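Local coordinates for tetratricopeptide TPR_2 repeat protein (Thermobaculum terrenum, PDB 5DJS) that is of unassigned function but joins tetratricopeptide repeats to a GT-B-type glycosyltransferase family 41 region and binds UDP, at residues Glu182-Ala187 against Tyr308-Pro313. The protein carries 1 engineered substitution. Numbering follows the deposited sequence.
Sequences EPVIEA and YLPCNP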
ATOM      1  N   GLU A 182      -2.618  -8.207 -12.292  1.00 57.08           N
ATOM      2  CA  GLU A 182      -2.711  -9.467 -13.064  1.00 59.21           C
ATOM      3  C   GLU A 182      -4.025  -9.661 -13.856  1.00 58.24           C
ATOM      4  O   GLU A 182      -3.972  -9.889 -15.065  1.00 58.89           O
ATOM      5  CB  GLU A 182      -2.433 -10.688 -12.169  1.00 61.67           C
ATOM      6  CG  GLU A 182      -2.574 -12.019 -12.895  1.00 63.94           C
ATOM      7  CD  GLU A 182      -1.961 -13.189 -12.152  1.00 66.52           C
ATOM      8  OE1 GLU A 182      -1.613 -14.176 -12.828  1.00 66.82           O
ATOM      9  OE2 GLU A 182      -1.834 -13.142 -10.908  1.00 64.53           O
ATOM     10  N   PRO A 183      -5.195  -9.580 -13.189  1.00 55.82           N
ATOM     11  CA  PRO A 183      -6.436  -9.695 -13.960  1.00 54.85           C
ATOM     12  C   PRO A 183      -6.558  -8.654 -15.068  1.00 54.83           C
ATOM     13  O   PRO A 183      -6.961  -8.998 -16.191  1.00 57.18           O
ATOM     14  CB  PRO A 183      -7.538  -9.480 -12.910  1.00 56.38           C
ATOM     15  CG  PRO A 183      -6.861  -8.872 -11.732  1.00 57.54           C
ATOM     16  CD  PRO A 183      -5.467  -9.415 -11.749  1.00 56.76           C
ATOM     17  N   VAL A 184      -6.199  -7.408 -14.753  1.00 50.42           N
ATOM     18  CA  VAL A 184      -6.296  -6.292 -15.704  1.00 51.64           C
ATOM     19  C   VAL A 184      -5.410  -6.503 -16.939  1.00 53.46           C
ATOM     20  O   VAL A 184      -5.853  -6.294 -18.065  1.00 53.39           O
ATOM     21  CB  VAL A 184      -5.993  -4.936 -15.023  1.00 49.96           C
ATOM     22  CG1 VAL A 184      -5.842  -3.802 -16.034  1.00 50.03           C
ATOM     23  CG2 VAL A 184      -7.106  -4.595 -14.048  1.00 49.97           C
ATOM     24  N   ILE A 185      -4.167  -6.913 -16.711  1.00 55.13           N
ATOM     25  CA  ILE A 185      -3.232  -7.204 -17.792  1.00 55.26           C
ATOM     26  C   ILE A 185      -3.727  -8.354 -18.674  1.00 55.43           C
ATOM     27  O   ILE A 185      -3.664  -8.251 -19.898  1.00 60.14           O
ATOM     28  CB  ILE A 185      -1.815  -7.490 -17.236  1.00 56.52           C
ATOM     29  CG1 ILE A 185      -1.126  -6.174 -16.927  1.00 59.78           C
ATOM     30  CG2 ILE A 185      -0.960  -8.267 -18.224  1.00 59.06           C
ATOM     31  CD1 ILE A 185       0.236  -6.340 -16.289  1.00 67.19           C
ATOM     32  N   GLU A 186      -4.197  -9.443 -18.059  1.00 53.70           N
ATOM     33  CA  GLU A 186      -4.729 -10.591 -18.814  1.00 51.75           C
ATOM     34  C   GLU A 186      -5.924 -10.204 -19.694  1.00 45.20           C
ATOM     35  O   GLU A 186      -5.960 -10.546 -20.858  1.00 46.29           O
ATOM     36  CB  GLU A 186      -5.135 -11.744 -17.882  1.00 54.34           C
ATOM     37  CG  GLU A 186      -5.554 -13.013 -18.626  1.00 56.38           C
ATOM     38  CD  GLU A 186      -5.937 -14.162 -17.714  1.00 56.37           C
ATOM     39  OE1 GLU A 186      -5.455 -15.293 -17.956  1.00 56.09           O
ATOM     40  OE2 GLU A 186      -6.727 -13.938 -16.769  1.00 54.06           O
ATOM     41  N   ALA A 187      -6.879  -9.477 -19.134  1.00 41.34           N
ATOM     42  CA  ALA A 187      -8.154  -9.193 -19.811  1.00 39.74           C
ATOM     43  C   ALA A 187      -8.168  -7.963 -20.722  1.00 38.30           C
ATOM     44  O   ALA A 187      -9.195  -7.669 -21.335  1.00 36.10           O
ATOM     45  CB  ALA A 187      -9.267  -9.064 -18.771  1.00 40.44           C
ATOM     46  N   TYR A 308     -13.411   0.465  -7.543  1.00 47.31           N
ATOM     47  CA  TYR A 308     -12.204   0.896  -8.271  1.00 45.87           C
ATOM     48  C   TYR A 308     -11.148  -0.187  -8.538  1.00 43.32           C
ATOM     49  O   TYR A 308     -10.109   0.131  -9.099  1.00 43.17           O
ATOM     50  CB  TYR A 308     -11.565   2.113  -7.585  1.00 48.54           C
ATOM     51  CG  TYR A 308     -10.623   1.820  -6.412  1.00 51.90           C
ATOM     52  CD1 TYR A 308     -11.075   1.184  -5.245  1.00 52.15           C
ATOM     53  CD2 TYR A 308      -9.286   2.221  -6.459  1.00 52.31           C
ATOM     54  CE1 TYR A 308     -10.220   0.940  -4.182  1.00 53.23           C
ATOM     55  CE2 TYR A 308      -8.425   1.983  -5.396  1.00 55.26           C
ATOM     56  CZ  TYR A 308      -8.892   1.341  -4.262  1.00 55.34           C
ATOM     57  OH  TYR A 308      -8.034   1.111  -3.210  1.00 52.57           O
ATOM     58  N   LEU A 309     -11.407  -1.441  -8.152  1.00 41.10           N
ATOM     59  CA  LEU A 309     -10.474  -2.546  -8.348  1.00 42.44           C
ATOM     60  C   LEU A 309     -11.213  -3.799  -8.818  1.00 44.47           C
ATOM     61  O   LEU A 309     -12.420  -3.910  -8.591  1.00 43.14           O
ATOM     62  CB  LEU A 309      -9.789  -2.865  -7.024  1.00 43.76           C
ATOM     63  CG  LEU A 309      -9.038  -1.731  -6.337  1.00 46.38           C
ATOM     64  CD1 LEU A 309      -8.602  -2.148  -4.950  1.00 47.08           C
ATOM     65  CD2 LEU A 309      -7.826  -1.370  -7.152  1.00 47.41           C
ATOM     66  N   PRO A 310     -10.489  -4.757  -9.448  1.00 46.01           N
ATOM     67  CA  PRO A 310     -11.088  -6.053  -9.788  1.00 47.76           C
ATOM     68  C   PRO A 310     -11.146  -7.023  -8.592  1.00 47.34           C
ATOM     69  O   PRO A 310     -10.112  -7.338  -7.998  1.00 49.43           O
ATOM     70  CB  PRO A 310     -10.154  -6.591 -10.885  1.00 48.85           C
ATOM     71  CG  PRO A 310      -8.819  -6.005 -10.570  1.00 46.98           C
ATOM     72  CD  PRO A 310      -9.076  -4.683  -9.883  1.00 46.20           C
ATOM     73  N   CYS A 311     -12.350  -7.505  -8.278  1.00 47.66           N
ATOM     74  CA  CYS A 311     -12.625  -8.364  -7.110  1.00 44.51           C
ATOM     75  C   CYS A 311     -12.612  -9.894  -7.352  1.00 43.78           C
ATOM     76  O   CYS A 311     -12.908 -10.670  -6.432  1.00 41.93           O
ATOM     77  CB  CYS A 311     -13.973  -7.960  -6.517  1.00 43.40           C
ATOM     78  SG  CYS A 311     -14.044  -6.236  -5.993  1.00 48.99           S
ATOM     79  N   ASN A 312     -12.272 -10.339  -8.560  1.00 43.02           N
ATOM     80  CA  ASN A 312     -12.212 -11.784  -8.834  1.00 45.15           C
ATOM     81  C   ASN A 312     -11.064 -12.452  -8.070  1.00 47.15           C
ATOM     82  O   ASN A 312      -9.948 -11.937  -8.077  1.00 48.76           O
ATOM     83  CB  ASN A 312     -12.096 -12.064 -10.343  1.00 45.33           C
ATOM     84  CG  ASN A 312     -10.789 -11.571 -10.935  1.00 42.97           C
ATOM     85  OD1 ASN A 312     -10.464 -10.396 -10.824  1.00 44.55           O
ATOM     86  ND2 ASN A 312     -10.022 -12.468 -11.531  1.00 42.75           N
ATOM     87  N   PRO A 313     -11.324 -13.600  -7.416  1.00 50.91           N
ATOM     88  CA  PRO A 313     -10.313 -14.211  -6.553  1.00 53.35           C
ATOM     89  C   PRO A 313      -9.307 -15.049  -7.325  1.00 54.48           C
ATOM     90  O   PRO A 313      -9.581 -15.424  -8.456  1.00 56.97           O
ATOM     91  CB  PRO A 313     -11.147 -15.129  -5.676  1.00 54.19           C
ATOM     92  CG  PRO A 313     -12.180 -15.636  -6.621  1.00 53.82           C
ATOM     93  CD  PRO A 313     -12.503 -14.478  -7.538  1.00 53.08           C
TER
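Pro-183 and Pro-310 meet ring to ring where helix 176-187 of the GT-B-type fold packs on the loop that leaves strand 300-304, the last strand of the first parallel six-stranded sheet. The two rings cross at about a right angle and touch through their puckered corners, CG of Pro-183 lying 3.7 Å from CG of Pro-310. Val-184 adds a second apolar touch with one branch: its CG1 stands anti to the backbone N (chi1 170°), leaving CG2 beside that N and 4.1 Å from CG of Pro-310. Thus CG of Pro-310 faces both neighbours on the helix. Helix 479-521 joins this small apolar cluster, Phe-504 touching both Val-184 and Pro-310. Gln-501 of the same helix donates through NE2 to the carbonyl O of Pro-183 and to OE2 of Glu-186, while Asp-500 accepts the backbone N-H of Cys-311, so this helix is hydrogen-bonded to both segments. The bound UDP is about 13 Å from the side chain of Pro-310, so this is packing beyond direct contact with the ligand. Farther along the loop, with CG set between its backbone N and carbonyl carbon (chi1 66°), Asn-312 brings its amide up to the helix. The oxygen and nitrogen end of that amide meets the Pro-183 ring obliquely, by van der Waals contact, with OD1 3.7 Å from Pro-183 CB.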